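DUF985 domain-containing protein (Shewanella oneidensis, PDB 1YUD) is of unknown function but adopts a cupin-type beta barrel, assembles as a pair of subunits and may, like many cupins, bind a small ligand in its barrel. Local coordinates at residues 69-74 with 109-114; 81-86 with 117-122; 47-52 with 130-135; 64-69 with 141-146; 74-79 with 126-131. All coordinates share one frame; numbering follows the deposited sequence.

Contact 1. Residues 69-74 with 109-114; sequences ADEMWY and FLVPKG
Glu71 and Val111 face each other as an antiparallel hydrogen-bonded pair, followed by the non-hydrogen-bonded pair Met72-Leu110 and the hydrogen-bonded pair Trp73-Phe109. The axes of strands 71-74 and 109-111 come within 4.8 Å and run 150° apart. Around Trp73 and Phe109 two bonds close the ring, Trp73 N to Phe109 O at 2.8 Å and Phe109 N to Trp73 O at 3.1 Å, whereas the bond from Glu71 N to Val111 O is weak. Beyond the strand ends, the carboxylate of Asp70 takes over from the backbone: its OD2 accepts from Lys113 N at 2.8 Å, met nearly in line with the C-O bond, while the lysine chain extends past it. On one face the selenium of Met72 lies 3.5 Å from CB of Leu110, the two side chains at about a right angle. On the other, CG1 of Val111 approaches the indole of Trp73 at 3.5 Å from CD1, placed there by a chi1 of 40° that sets this methyl between backbone N and carbonyl carbon. Strand 109-111 is an outermost strand of its sheet within the chain; strand 126-133 flanks 71-76 on the other side, and the Trp73 ring packs toward Leu81 and Ile83 of strand 81-86.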
# COMPACT_ATOMS: atom_id res chain seq x y z
N ALA A 69 7.83 2.43 -14.63
CA ALA A 69 8.22 1.72 -13.43
C ALA A 69 7.09 0.83 -12.92
O ALA A 69 5.94 0.96 -13.34
CB ALA A 69 8.64 2.72 -12.35
N ASP A 70 7.42 -0.08 -12.02
CA ASP A 70 6.42 -0.96 -11.46
C ASP A 70 5.48 -0.15 -10.58
O ASP A 70 5.79 0.98 -10.18
CB ASP A 70 7.09 -2.05 -10.62
CG ASP A 70 7.78 -3.09 -11.47
OD1 ASP A 70 8.45 -3.97 -10.88
OD2 ASP A 70 7.64 -3.04 -12.71
N GLU A 71 4.34 -0.72 -10.25
CA GLU A 71 3.40 -0.02 -9.41
C GLU A 71 2.73 -1.01 -8.49
O GLU A 71 2.16 -1.99 -8.93
CB GLU A 71 2.37 0.70 -10.26
CG GLU A 71 1.58 1.75 -9.52
CD GLU A 71 0.60 2.48 -10.42
OE1 GLU A 71 -0.52 1.96 -10.66
OE2 GLU A 71 0.96 3.57 -10.92
N MSE A 72 2.83 -0.77 -7.19
CA MSE A 72 2.17 -1.68 -6.30
C MSE A 72 0.76 -1.16 -6.07
O MSE A 72 0.51 0.04 -6.13
CB MSE A 72 2.97 -1.79 -5.00
CG MSE A 72 4.11 -2.83 -5.08
SE MSE A 72 3.49 -4.67 -5.24
CE MSE A 72 2.63 -4.82 -3.51
N TRP A 73 -0.17 -2.07 -5.84
CA TRP A 73 -1.54 -1.67 -5.61
C TRP A 73 -2.00 -2.21 -4.27
O TRP A 73 -1.95 -3.41 -4.03
CB TRP A 73 -2.44 -2.20 -6.72
CG TRP A 73 -2.37 -1.39 -7.99
CD1 TRP A 73 -1.25 -1.10 -8.72
CD2 TRP A 73 -3.47 -0.78 -8.69
NE1 TRP A 73 -1.58 -0.36 -9.83
CE2 TRP A 73 -2.94 -0.14 -9.84
CE3 TRP A 73 -4.85 -0.71 -8.46
CZ2 TRP A 73 -3.74 0.55 -10.75
CZ3 TRP A 73 -5.65 -0.02 -9.37
CH2 TRP A 73 -5.09 0.60 -10.51
N TYR A 74 -2.45 -1.32 -3.41
CA TYR A 74 -2.94 -1.74 -2.10
C TYR A 74 -4.45 -1.52 -2.12
O TYR A 74 -4.96 -0.76 -2.94
CB TYR A 74 -2.26 -0.90 -1.02
CG TYR A 74 -0.76 -1.08 -1.03
CD1 TYR A 74 -0.16 -2.11 -0.31
CD2 TYR A 74 0.04 -0.30 -1.84
CE1 TYR A 74 1.19 -2.36 -0.40
CE2 TYR A 74 1.40 -0.54 -1.95
CZ TYR A 74 1.97 -1.58 -1.24
OH TYR A 74 3.30 -1.90 -1.41
N PHE A 109 -1.38 -6.13 -5.38
CA PHE A 109 -1.08 -6.64 -6.68
C PHE A 109 0.01 -5.79 -7.29
O PHE A 109 0.09 -4.59 -7.04
CB PHE A 109 -2.30 -6.64 -7.59
CG PHE A 109 -2.03 -7.31 -8.89
CD1 PHE A 109 -2.15 -8.69 -9.01
CD2 PHE A 109 -1.50 -6.60 -9.95
CE1 PHE A 109 -1.74 -9.34 -10.16
CE2 PHE A 109 -1.10 -7.25 -11.10
CZ PHE A 109 -1.22 -8.62 -11.20
N LEU A 110 0.83 -6.43 -8.11
CA LEU A 110 1.94 -5.73 -8.74
C LEU A 110 1.79 -5.68 -10.25
O LEU A 110 1.88 -6.70 -10.94
CB LEU A 110 3.24 -6.42 -8.31
CG LEU A 110 4.57 -5.95 -8.88
CD1 LEU A 110 4.73 -6.52 -10.26
CD2 LEU A 110 4.63 -4.43 -8.86
N VAL A 111 1.55 -4.49 -10.77
CA VAL A 111 1.41 -4.31 -12.20
C VAL A 111 2.78 -3.98 -12.79
O VAL A 111 3.29 -2.86 -12.66
CB VAL A 111 0.34 -3.20 -12.52
CG1 VAL A 111 0.47 -2.05 -11.56
CG2 VAL A 111 0.49 -2.73 -13.95
N PRO A 112 3.42 -4.98 -13.42
CA PRO A 112 4.75 -4.87 -14.04
C PRO A 112 4.90 -3.73 -15.01
O PRO A 112 4.01 -3.49 -15.82
CB PRO A 112 4.94 -6.24 -14.72
CG PRO A 112 3.54 -6.67 -15.02
CD PRO A 112 2.80 -6.28 -13.74
N LYS A 113 6.03 -3.05 -14.94
CA LYS A 113 6.30 -1.92 -15.83
C LYS A 113 6.35 -2.36 -17.28
O LYS A 113 6.41 -3.55 -17.59
CB LYS A 113 7.61 -1.24 -15.45
CG LYS A 113 8.85 -2.12 -15.54
CD LYS A 113 10.10 -1.34 -15.14
CE LYS A 113 11.35 -2.21 -15.22
NZ LYS A 113 12.56 -1.45 -14.79
N GLY A 114 6.33 -1.37 -18.17
CA GLY A 114 6.40 -1.64 -19.60
C GLY A 114 5.15 -2.25 -20.20
O GLY A 114 5.11 -2.50 -21.41

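Contact 2. Residues 81-86 with 117-122; sequences LTIYMI and FGSAMN
Thr82 and Ala120 pair across two antiparallel strands, 81-86 and 117-121, in one of the two sheets of the cupin barrel, their axes 157° apart. Ser119 illustrates how the side chains reinforce the ladder. Its CB sits 3.2 Å from Thr82 O and also approaches CD1 of Ile83. With OG anti to the backbone N, chi1 of 176° turns the hydroxyl to the neighbouring strand, where it donates to Thr82 O at 2.9 Å from well above the carbonyl plane; the same OG touches CB of Leu81. Thr82 O also receives a weak bond from Ala120 N, so one carbonyl serves both a side chain and the backbone. Further along, Tyr84 and Gly118 exchange two backbone bonds, and Gly118 O lies at the edge of the Tyr84 ring, in its plane. CE1 of that ring reaches CB of Ala120. On the face of Ile83 and Ser119, Met85 CG packs on Phe117 CB at 3.6 Å, and the Phe117 ring continues toward His65 and Trp73. Just past the end of strand 117-121, the amide of Asn122, whose OD1 is held by Ser80, gives a weak bond from ND2 to Thr82 OG1 at 2.7 Å.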
# COMPACT_ATOMS: atom_id res chain seq x y z
N LEU A 81 -11.59 -4.40 -7.58
CA LEU A 81 -11.34 -3.93 -8.95
C LEU A 81 -10.91 -5.07 -9.86
O LEU A 81 -11.08 -6.25 -9.53
CB LEU A 81 -10.26 -2.85 -8.95
CG LEU A 81 -10.43 -1.73 -7.91
CD1 LEU A 81 -9.29 -0.75 -8.03
CD2 LEU A 81 -11.74 -1.02 -8.11
N THR A 82 -10.35 -4.73 -11.00
CA THR A 82 -9.88 -5.74 -11.93
C THR A 82 -8.85 -5.07 -12.78
O THR A 82 -9.14 -4.09 -13.46
CB THR A 82 -11.01 -6.26 -12.80
OG1 THR A 82 -12.02 -6.83 -11.95
CG2 THR A 82 -10.50 -7.34 -13.75
N ILE A 83 -7.63 -5.58 -12.73
CA ILE A 83 -6.56 -4.98 -13.51
C ILE A 83 -6.45 -5.70 -14.83
O ILE A 83 -6.12 -6.89 -14.88
CB ILE A 83 -5.22 -5.08 -12.77
CG1 ILE A 83 -5.40 -4.74 -11.29
CG2 ILE A 83 -4.22 -4.16 -13.43
CD1 ILE A 83 -5.71 -3.30 -11.02
N TYR A 84 -6.73 -4.99 -15.91
CA TYR A 84 -6.63 -5.57 -17.23
C TYR A 84 -5.27 -5.13 -17.75
O TYR A 84 -4.99 -3.94 -17.85
CB TYR A 84 -7.76 -5.06 -18.12
CG TYR A 84 -9.15 -5.30 -17.57
CD1 TYR A 84 -9.63 -4.55 -16.50
CD2 TYR A 84 -9.99 -6.27 -18.11
CE1 TYR A 84 -10.90 -4.76 -15.98
CE2 TYR A 84 -11.26 -6.49 -17.60
CZ TYR A 84 -11.72 -5.73 -16.53
OH TYR A 84 -13.00 -5.92 -16.02
N MSE A 85 -4.42 -6.11 -18.05
CA MSE A 85 -3.07 -5.83 -18.54
C MSE A 85 -2.85 -6.48 -19.89
O MSE A 85 -3.32 -7.59 -20.14
CB MSE A 85 -2.03 -6.35 -17.54
CG MSE A 85 -2.11 -5.72 -16.15
SE MSE A 85 -1.58 -6.95 -14.75
CE MSE A 85 0.15 -7.38 -15.50
N ILE A 86 -2.12 -5.79 -20.76
CA ILE A 86 -1.80 -6.28 -22.09
C ILE A 86 -0.28 -6.29 -22.30
O ILE A 86 0.35 -5.22 -22.40
CB ILE A 86 -2.49 -5.39 -23.17
CG1 ILE A 86 -4.01 -5.46 -23.01
CG2 ILE A 86 -2.08 -5.83 -24.57
CD1 ILE A 86 -4.77 -4.47 -23.86
N PHE A 117 -1.96 -1.16 -19.18
CA PHE A 117 -3.02 -1.64 -18.30
C PHE A 117 -4.05 -0.58 -17.90
O PHE A 117 -3.82 0.63 -18.05
CB PHE A 117 -2.40 -2.20 -17.02
CG PHE A 117 -1.67 -1.16 -16.20
CD1 PHE A 117 -0.52 -0.55 -16.68
CD2 PHE A 117 -2.14 -0.80 -14.94
CE1 PHE A 117 0.16 0.42 -15.92
CE2 PHE A 117 -1.48 0.16 -14.18
CZ PHE A 117 -0.33 0.77 -14.67
N GLY A 118 -5.17 -1.06 -17.35
CA GLY A 118 -6.25 -0.21 -16.90
C GLY A 118 -7.06 -0.98 -15.89
O GLY A 118 -6.77 -2.14 -15.61
N SER A 119 -8.09 -0.37 -15.32
CA SER A 119 -8.89 -1.07 -14.33
C SER A 119 -10.29 -0.51 -14.18
O SER A 119 -10.52 0.69 -14.33
CB SER A 119 -8.18 -1.05 -12.98
OG SER A 119 -8.99 -1.65 -11.98
N ALA A 120 -11.22 -1.39 -13.85
CA ALA A 120 -12.60 -1.02 -13.64
C ALA A 120 -12.98 -1.62 -12.30
O ALA A 120 -12.23 -2.41 -11.74
CB ALA A 120 -13.48 -1.58 -14.75
N MSE A 121 -14.14 -1.24 -11.77
CA MSE A 121 -14.57 -1.82 -10.51
C MSE A 121 -15.25 -3.12 -10.90
O MSE A 121 -15.30 -3.45 -12.08
CB MSE A 121 -15.57 -0.90 -9.81
CG MSE A 121 -15.10 0.52 -9.60
SE MSE A 121 -16.16 1.36 -8.22
CE MSE A 121 -17.84 1.53 -9.18
N ASN A 122 -15.78 -3.85 -9.93
CA ASN A 122 -16.48 -5.10 -10.24
C ASN A 122 -17.98 -4.98 -9.98
O ASN A 122 -18.79 -5.69 -10.57
CB ASN A 122 -15.88 -6.26 -9.42
CG ASN A 122 -14.67 -6.90 -10.10
OD1 ASN A 122 -13.75 -7.38 -9.44
ND2 ASN A 122 -14.68 -6.94 -11.43

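Contact 3. Residues 47-52 with 130-135; sequences QLWSSI and GCMVSP
Ile52 and Cys131 are joined by a reciprocal pair of backbone hydrogen bonds, Ile52 N to Cys131 O at 3.1 Å and Cys131 N to Ile52 O at 3.2 Å. Val133 N bonds to Ser50 O at 3.3 Å, and the return bond from Ser50 N to Val133 O is weak. Between these pairs, CA-H...O contacts fill the non-hydrogen-bonded position: Met132 CA lies 3.3 Å from Ser50 O, and Ser51 CA is 3.2 Å from Cys131 O. Strands 50-57 and 126-133 are thus antiparallel neighbours in the larger sheet of the cupin barrel, with segment axes 159° apart. Apolar contact is modest: CG1 of Ile52 meets CB of Cys131 at 4.0 Å, on the face where Cys131 also packs against Glu71 and Trp73. Among the polar side chains, Ser50 OG lies beside CG1 of Val133 and is bonded to the backbone N of Phe137. On the other face, the hydroxyl of Ser51 is bound by Ser35 and by Gln108 of the second subunit, and Met132 packs on Met132 of that subunit.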
# COMPACT_ATOMS: atom_id res chain seq x y z
N GLN A 47 12.72 10.13 -8.08
CA GLN A 47 12.86 9.84 -6.65
C GLN A 47 12.80 8.34 -6.35
O GLN A 47 12.41 7.54 -7.20
CB GLN A 47 11.76 10.53 -5.84
CG GLN A 47 11.94 12.01 -5.66
CD GLN A 47 13.23 12.34 -4.94
OE1 GLN A 47 14.33 12.19 -5.49
NE2 GLN A 47 13.12 12.78 -3.69
N LEU A 48 13.16 7.97 -5.14
CA LEU A 48 13.16 6.56 -4.74
C LEU A 48 11.76 5.95 -4.87
O LEU A 48 11.62 4.81 -5.31
CB LEU A 48 13.68 6.45 -3.30
CG LEU A 48 14.44 5.19 -2.86
CD1 LEU A 48 15.62 4.96 -3.79
CD2 LEU A 48 14.93 5.37 -1.42
N TRP A 49 10.73 6.70 -4.46
CA TRP A 49 9.35 6.22 -4.56
C TRP A 49 8.28 7.30 -4.39
O TRP A 49 8.58 8.47 -4.11
CB TRP A 49 9.09 5.07 -3.57
CG TRP A 49 9.23 5.42 -2.11
CD1 TRP A 49 10.30 5.16 -1.31
CD2 TRP A 49 8.25 6.06 -1.28
NE1 TRP A 49 10.05 5.60 -0.03
CE2 TRP A 49 8.80 6.15 0.02
CE3 TRP A 49 6.96 6.56 -1.50
CZ2 TRP A 49 8.11 6.73 1.09
CZ3 TRP A 49 6.27 7.13 -0.44
CH2 TRP A 49 6.85 7.21 0.85
N SER A 50 7.02 6.90 -4.56
CA SER A 50 5.88 7.80 -4.43
C SER A 50 4.57 7.03 -4.25
O SER A 50 4.40 5.95 -4.82
CB SER A 50 5.78 8.68 -5.69
OG SER A 50 5.67 7.91 -6.86
N SER A 51 3.66 7.56 -3.45
CA SER A 51 2.37 6.91 -3.24
C SER A 51 1.27 7.95 -3.41
O SER A 51 1.45 9.12 -3.08
CB SER A 51 2.28 6.32 -1.84
OG SER A 51 0.95 5.93 -1.54
N ILE A 52 0.13 7.53 -3.94
CA ILE A 52 -0.99 8.41 -4.14
C ILE A 52 -2.23 7.63 -3.78
O ILE A 52 -2.22 6.40 -3.75
CB ILE A 52 -1.16 8.81 -5.61
CG1 ILE A 52 -1.62 7.59 -6.41
CG2 ILE A 52 0.13 9.36 -6.17
CD1 ILE A 52 -1.93 7.87 -7.86
N GLY A 130 -4.52 2.23 -3.03
CA GLY A 130 -3.19 2.77 -2.82
C GLY A 130 -2.30 2.37 -3.97
O GLY A 130 -2.26 1.20 -4.34
N CYS A 131 -1.60 3.33 -4.55
CA CYS A 131 -0.71 3.04 -5.66
C CYS A 131 0.69 3.59 -5.39
O CYS A 131 0.89 4.79 -5.20
CB CYS A 131 -1.27 3.60 -6.97
SG CYS A 131 -2.68 2.65 -7.63
N MSE A 132 1.65 2.68 -5.40
CA MSE A 132 3.05 2.98 -5.14
C MSE A 132 3.90 2.58 -6.35
O MSE A 132 4.04 1.39 -6.64
CB MSE A 132 3.49 2.20 -3.89
CG MSE A 132 4.90 2.46 -3.35
SE MSE A 132 6.33 1.61 -4.36
CE MSE A 132 7.25 3.21 -4.90
N VAL A 133 4.43 3.57 -7.07
CA VAL A 133 5.29 3.33 -8.23
C VAL A 133 6.70 3.62 -7.73
O VAL A 133 6.93 4.68 -7.18
CB VAL A 133 4.97 4.27 -9.40
CG1 VAL A 133 4.78 5.66 -8.89
CG2 VAL A 133 6.09 4.25 -10.40
N SER A 134 7.63 2.68 -7.92
CA SER A 134 8.97 2.83 -7.36
C SER A 134 9.81 4.01 -7.77
O SER A 134 9.91 4.98 -7.01
CB SER A 134 9.78 1.56 -7.55
OG SER A 134 10.76 1.49 -6.53
N PRO A 135 10.48 3.95 -8.92
CA PRO A 135 11.24 5.19 -9.15
C PRO A 135 10.28 6.36 -9.36
O PRO A 135 9.66 6.48 -10.42
CB PRO A 135 12.07 4.86 -10.39
CG PRO A 135 12.30 3.37 -10.23
CD PRO A 135 10.93 2.88 -9.83

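Contact 4. Residues 64-69 with 141-146; sequences FHRLTA and DFELFS
Arg66 and Phe145 meet because the arginine's CG is anti to its backbone nitrogen (chi1 179°) and its chain folds at chi3 (-59°), bringing the guanidinium up to the phenyl ring. Phe145, with CG anti to its carbonyl carbon, sets CZ over one face of the guanidinium, toward the rim of that group and 4.0 Å from Arg66 CZ; the two planes are 38° apart. CE1 of the ring also touches CB of Arg66 at 3.8 Å. Glu143 runs alongside the arginine in the same direction, yet its OE2 stays 4.2 Å from Arg66 NH1 and well out of the guanidinium plane, beyond salt-bridge distance, so the two charges probably attract without a directed bond. Between the backbones one good bond, Arg66 N to Glu143 O at 2.8 Å, is joined by two weak ones, Phe145 N to Phe64 O and Thr68 N to Asp141 O. At the far end the Thr68 side chain crosses that of Asp141 obliquely. The Asp141 carboxylate is claimed by Thr138 and by a salt bridge with Arg46. CD1 of Phe142 meets CD1 of the buried Leu67 at 4.0 Å. Here an irregular chain leading to helix 147-152 runs antiparallel along the edge strand 62-66 of the smaller cupin sheet, making a single bridge at His65 and Leu144.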
# COMPACT_ATOMS: atom_id res chain seq x y z
N PHE A 64 -6.57 2.52 -20.12
CA PHE A 64 -5.30 1.96 -20.52
C PHE A 64 -4.22 3.04 -20.63
O PHE A 64 -4.42 4.07 -21.27
CB PHE A 64 -5.44 1.25 -21.86
CG PHE A 64 -6.09 -0.10 -21.75
CD1 PHE A 64 -7.26 -0.38 -22.45
CD2 PHE A 64 -5.52 -1.09 -20.96
CE1 PHE A 64 -7.86 -1.65 -22.37
CE2 PHE A 64 -6.10 -2.36 -20.88
CZ PHE A 64 -7.27 -2.64 -21.59
N HIS A 65 -3.08 2.76 -20.00
CA HIS A 65 -1.92 3.65 -19.97
C HIS A 65 -0.68 2.82 -19.61
O HIS A 65 -0.80 1.73 -19.07
CB HIS A 65 -2.13 4.74 -18.92
CG HIS A 65 -2.45 4.21 -17.56
ND1 HIS A 65 -1.57 4.31 -16.49
CD2 HIS A 65 -3.52 3.53 -17.09
CE1 HIS A 65 -2.10 3.72 -15.43
NE2 HIS A 65 -3.28 3.24 -15.77
N ARG A 66 0.50 3.34 -19.90
CA ARG A 66 1.71 2.59 -19.61
C ARG A 66 2.71 3.35 -18.74
O ARG A 66 2.92 4.55 -18.92
CB ARG A 66 2.38 2.18 -20.91
CG ARG A 66 3.65 1.40 -20.73
CD ARG A 66 4.46 1.46 -22.01
NE ARG A 66 3.73 0.90 -23.15
CZ ARG A 66 4.17 0.96 -24.41
NH1 ARG A 66 5.33 1.55 -24.69
NH2 ARG A 66 3.46 0.41 -25.38
N LEU A 67 3.32 2.64 -17.81
CA LEU A 67 4.30 3.22 -16.90
C LEU A 67 5.71 2.74 -17.21
O LEU A 67 5.90 1.72 -17.87
CB LEU A 67 3.95 2.88 -15.45
CG LEU A 67 2.93 3.77 -14.74
CD1 LEU A 67 1.93 4.35 -15.72
CD2 LEU A 67 2.24 2.95 -13.65
N THR A 68 6.69 3.48 -16.71
CA THR A 68 8.10 3.17 -16.90
C THR A 68 8.58 2.37 -15.72
O THR A 68 9.60 1.70 -15.78
CB THR A 68 8.92 4.46 -17.01
OG1 THR A 68 8.69 5.07 -18.29
CG2 THR A 68 10.40 4.19 -16.82
N ALA A 69 7.83 2.43 -14.63
CA ALA A 69 8.22 1.72 -13.43
C ALA A 69 7.09 0.83 -12.92
O ALA A 69 5.94 0.96 -13.34
CB ALA A 69 8.64 2.72 -12.35
N ASP A 141 7.33 9.10 -17.20
CA ASP A 141 7.15 7.66 -17.05
C ASP A 141 5.70 7.26 -17.28
O ASP A 141 5.32 6.11 -17.02
CB ASP A 141 7.58 7.21 -15.65
CG ASP A 141 8.97 7.68 -15.29
OD1 ASP A 141 9.89 7.52 -16.13
OD2 ASP A 141 9.16 8.19 -14.17
N PHE A 142 4.90 8.19 -17.78
CA PHE A 142 3.49 7.94 -18.03
C PHE A 142 3.22 7.95 -19.53
O PHE A 142 4.05 8.40 -20.32
CB PHE A 142 2.66 9.03 -17.34
CG PHE A 142 1.18 8.85 -17.47
CD1 PHE A 142 0.50 7.98 -16.64
CD2 PHE A 142 0.47 9.54 -18.45
CE1 PHE A 142 -0.87 7.80 -16.77
CE2 PHE A 142 -0.90 9.37 -18.59
CZ PHE A 142 -1.57 8.49 -17.75
N GLU A 143 2.05 7.44 -19.92
CA GLU A 143 1.65 7.42 -21.33
C GLU A 143 0.23 6.90 -21.50
O GLU A 143 -0.02 5.70 -21.37
CB GLU A 143 2.62 6.59 -22.17
CG GLU A 143 2.36 6.72 -23.66
CD GLU A 143 3.49 6.17 -24.51
OE1 GLU A 143 3.45 6.36 -25.75
OE2 GLU A 143 4.42 5.55 -23.94
N LEU A 144 -0.70 7.80 -21.79
CA LEU A 144 -2.11 7.44 -21.98
C LEU A 144 -2.31 7.06 -23.45
O LEU A 144 -1.61 7.58 -24.32
CB LEU A 144 -2.99 8.62 -21.59
CG LEU A 144 -4.47 8.37 -21.26
CD1 LEU A 144 -4.57 7.30 -20.19
CD2 LEU A 144 -5.13 9.66 -20.79
N PHE A 145 -3.24 6.15 -23.74
CA PHE A 145 -3.47 5.71 -25.12
C PHE A 145 -4.88 5.91 -25.69
O PHE A 145 -5.88 5.74 -24.99
CB PHE A 145 -3.09 4.23 -25.27
CG PHE A 145 -1.62 3.97 -25.13
CD1 PHE A 145 -1.00 4.03 -23.88
CD2 PHE A 145 -0.84 3.70 -26.24
CE1 PHE A 145 0.38 3.82 -23.75
CE2 PHE A 145 0.53 3.49 -26.13
CZ PHE A 145 1.14 3.55 -24.88
N SER A 146 -4.93 6.24 -26.98
CA SER A 146 -6.18 6.47 -27.71
C SER A 146 -6.79 5.15 -28.11
O SER A 146 -6.06 4.19 -28.36
CB SER A 146 -5.90 7.25 -28.99
OG SER A 146 -5.35 6.38 -29.98

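Contact 5. Residues 74-79 with 126-131; sequences YFHAGQ and FSLVGC
His76 and Leu128 lie obliquely against each other at a beta bulge in the larger sheet of the cupin barrel, where the register between strands 71-76 and 126-133 shifts by one residue between Phe75 and Ala77. CD2 of Leu128 packs 3.6 Å from CB of His76. With CG anti to the carbonyl carbon (chi1 -60°), the imidazole is brought against Leu128 and Gly130, its CD2 3.6 Å from Gly130 N. Both ring nitrogens are bonded to the second subunit, ND1 to Phe75 O and NE2 to Gln108. Before the bulge Tyr74 and Gly130 exchange two nearly straight backbone bonds, and the tyrosine ring turns its edge to Gly130 O; it stacks on Tyr74 of the second subunit, with its OH bonded to Ser51 there. After the bulge, Leu128 N reaches Ala77 O at 3.1 Å. Gly78 has a positive phi and sits close against strand 126-133; its CA lies over one face of the Phe126 ring, a CH-pi contact 4.0 Å from the centroid and 16° off the normal.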
# COMPACT_ATOMS: atom_id res chain seq x y z
N TYR A 74 -2.45 -1.32 -3.41
CA TYR A 74 -2.94 -1.74 -2.10
C TYR A 74 -4.45 -1.52 -2.12
O TYR A 74 -4.96 -0.76 -2.94
CB TYR A 74 -2.26 -0.90 -1.02
CG TYR A 74 -0.76 -1.08 -1.03
CD1 TYR A 74 -0.16 -2.11 -0.31
CD2 TYR A 74 0.04 -0.30 -1.84
CE1 TYR A 74 1.19 -2.36 -0.40
CE2 TYR A 74 1.40 -0.54 -1.95
CZ TYR A 74 1.97 -1.58 -1.24
OH TYR A 74 3.30 -1.90 -1.41
N PHE A 75 -5.17 -2.19 -1.24
CA PHE A 75 -6.61 -2.03 -1.21
C PHE A 75 -7.06 -1.48 0.14
O PHE A 75 -6.87 -2.12 1.18
CB PHE A 75 -7.29 -3.38 -1.45
CG PHE A 75 -8.77 -3.29 -1.59
CD1 PHE A 75 -9.35 -2.93 -2.80
CD2 PHE A 75 -9.60 -3.53 -0.49
CE1 PHE A 75 -10.75 -2.81 -2.94
CE2 PHE A 75 -10.99 -3.41 -0.60
CZ PHE A 75 -11.57 -3.05 -1.83
N HIS A 76 -7.68 -0.31 0.11
CA HIS A 76 -8.16 0.31 1.34
C HIS A 76 -9.60 -0.04 1.66
O HIS A 76 -9.90 -0.54 2.76
CB HIS A 76 -8.03 1.82 1.25
CG HIS A 76 -6.62 2.29 1.05
ND1 HIS A 76 -5.63 2.03 1.97
CD2 HIS A 76 -6.06 3.04 0.08
CE1 HIS A 76 -4.51 2.60 1.56
NE2 HIS A 76 -4.74 3.23 0.42
N ALA A 77 -10.49 0.20 0.70
CA ALA A 77 -11.91 -0.09 0.92
C ALA A 77 -12.74 0.12 -0.33
O ALA A 77 -12.26 0.63 -1.34
CB ALA A 77 -12.45 0.77 2.06
N GLY A 78 -14.00 -0.30 -0.26
CA GLY A 78 -14.87 -0.13 -1.41
C GLY A 78 -15.18 -1.37 -2.24
O GLY A 78 -15.56 -2.40 -1.69
N GLN A 79 -14.99 -1.25 -3.55
CA GLN A 79 -15.31 -2.33 -4.48
C GLN A 79 -14.13 -2.99 -5.17
O GLN A 79 -13.35 -2.33 -5.84
CB GLN A 79 -16.27 -1.82 -5.58
CG GLN A 79 -17.63 -2.49 -5.61
CD GLN A 79 -18.51 -2.01 -4.51
OE1 GLN A 79 -19.44 -2.70 -4.09
NE2 GLN A 79 -18.23 -0.81 -4.02
N PHE A 126 -17.91 2.53 -4.81
CA PHE A 126 -16.66 3.27 -4.89
C PHE A 126 -15.45 2.39 -4.58
O PHE A 126 -15.59 1.27 -4.07
CB PHE A 126 -16.66 4.42 -3.89
CG PHE A 126 -16.55 3.97 -2.47
CD1 PHE A 126 -17.64 3.40 -1.83
CD2 PHE A 126 -15.36 4.11 -1.78
CE1 PHE A 126 -17.55 2.96 -0.52
CE2 PHE A 126 -15.25 3.68 -0.47
CZ PHE A 126 -16.35 3.11 0.16
N SER A 127 -14.26 2.91 -4.86
CA SER A 127 -13.04 2.18 -4.58
C SER A 127 -11.83 3.06 -4.33
O SER A 127 -11.33 3.74 -5.23
CB SER A 127 -12.74 1.21 -5.70
OG SER A 127 -13.67 0.16 -5.67
N LEU A 128 -11.38 3.03 -3.08
CA LEU A 128 -10.20 3.77 -2.65
C LEU A 128 -9.07 2.75 -2.82
O LEU A 128 -9.20 1.59 -2.43
CB LEU A 128 -10.31 4.18 -1.18
CG LEU A 128 -9.09 5.00 -0.75
CD1 LEU A 128 -9.08 6.30 -1.52
CD2 LEU A 128 -9.10 5.26 0.75
N VAL A 129 -7.97 3.21 -3.39
CA VAL A 129 -6.85 2.34 -3.67
C VAL A 129 -5.50 3.01 -3.45
O VAL A 129 -5.36 4.22 -3.66
CB VAL A 129 -6.96 1.86 -5.14
CG1 VAL A 129 -5.65 2.02 -5.87
CG2 VAL A 129 -7.45 0.44 -5.16
N GLY A 130 -4.52 2.23 -3.03
CA GLY A 130 -3.19 2.77 -2.82
C GLY A 130 -2.30 2.37 -3.97
O GLY A 130 -2.26 1.20 -4.34
N CYS A 131 -1.60 3.33 -4.55
CA CYS A 131 -0.71 3.04 -5.66
C CYS A 131 0.69 3.59 -5.39
O CYS A 131 0.89 4.79 -5.20
CB CYS A 131 -1.27 3.60 -6.97
SG CYS A 131 -2.68 2.65 -7.63

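In the fold
Contacts 1, 3 and 5 follow one sheet across: strand 126-133 lies between 50-57 and 71-76, and 109-111 closes that side. Contacts 1 and 5 share Tyr74, and contacts 3 and 5 share Gly130 and Cys131. All three reach the second subunit. Contacts 2 and 4 belong to the other sheet and its edge, linked by Phe117 O to His65 N at 3.0 Å. The sheets face each other through contacts 1 and 2, whose centres are 12 Å apart, Trp73 CZ3 lying 3.7 Å from Ile83 CD1. Contacts 4 and 5, on opposite sides of the chain's centre, stand about 21 Å apart between centres.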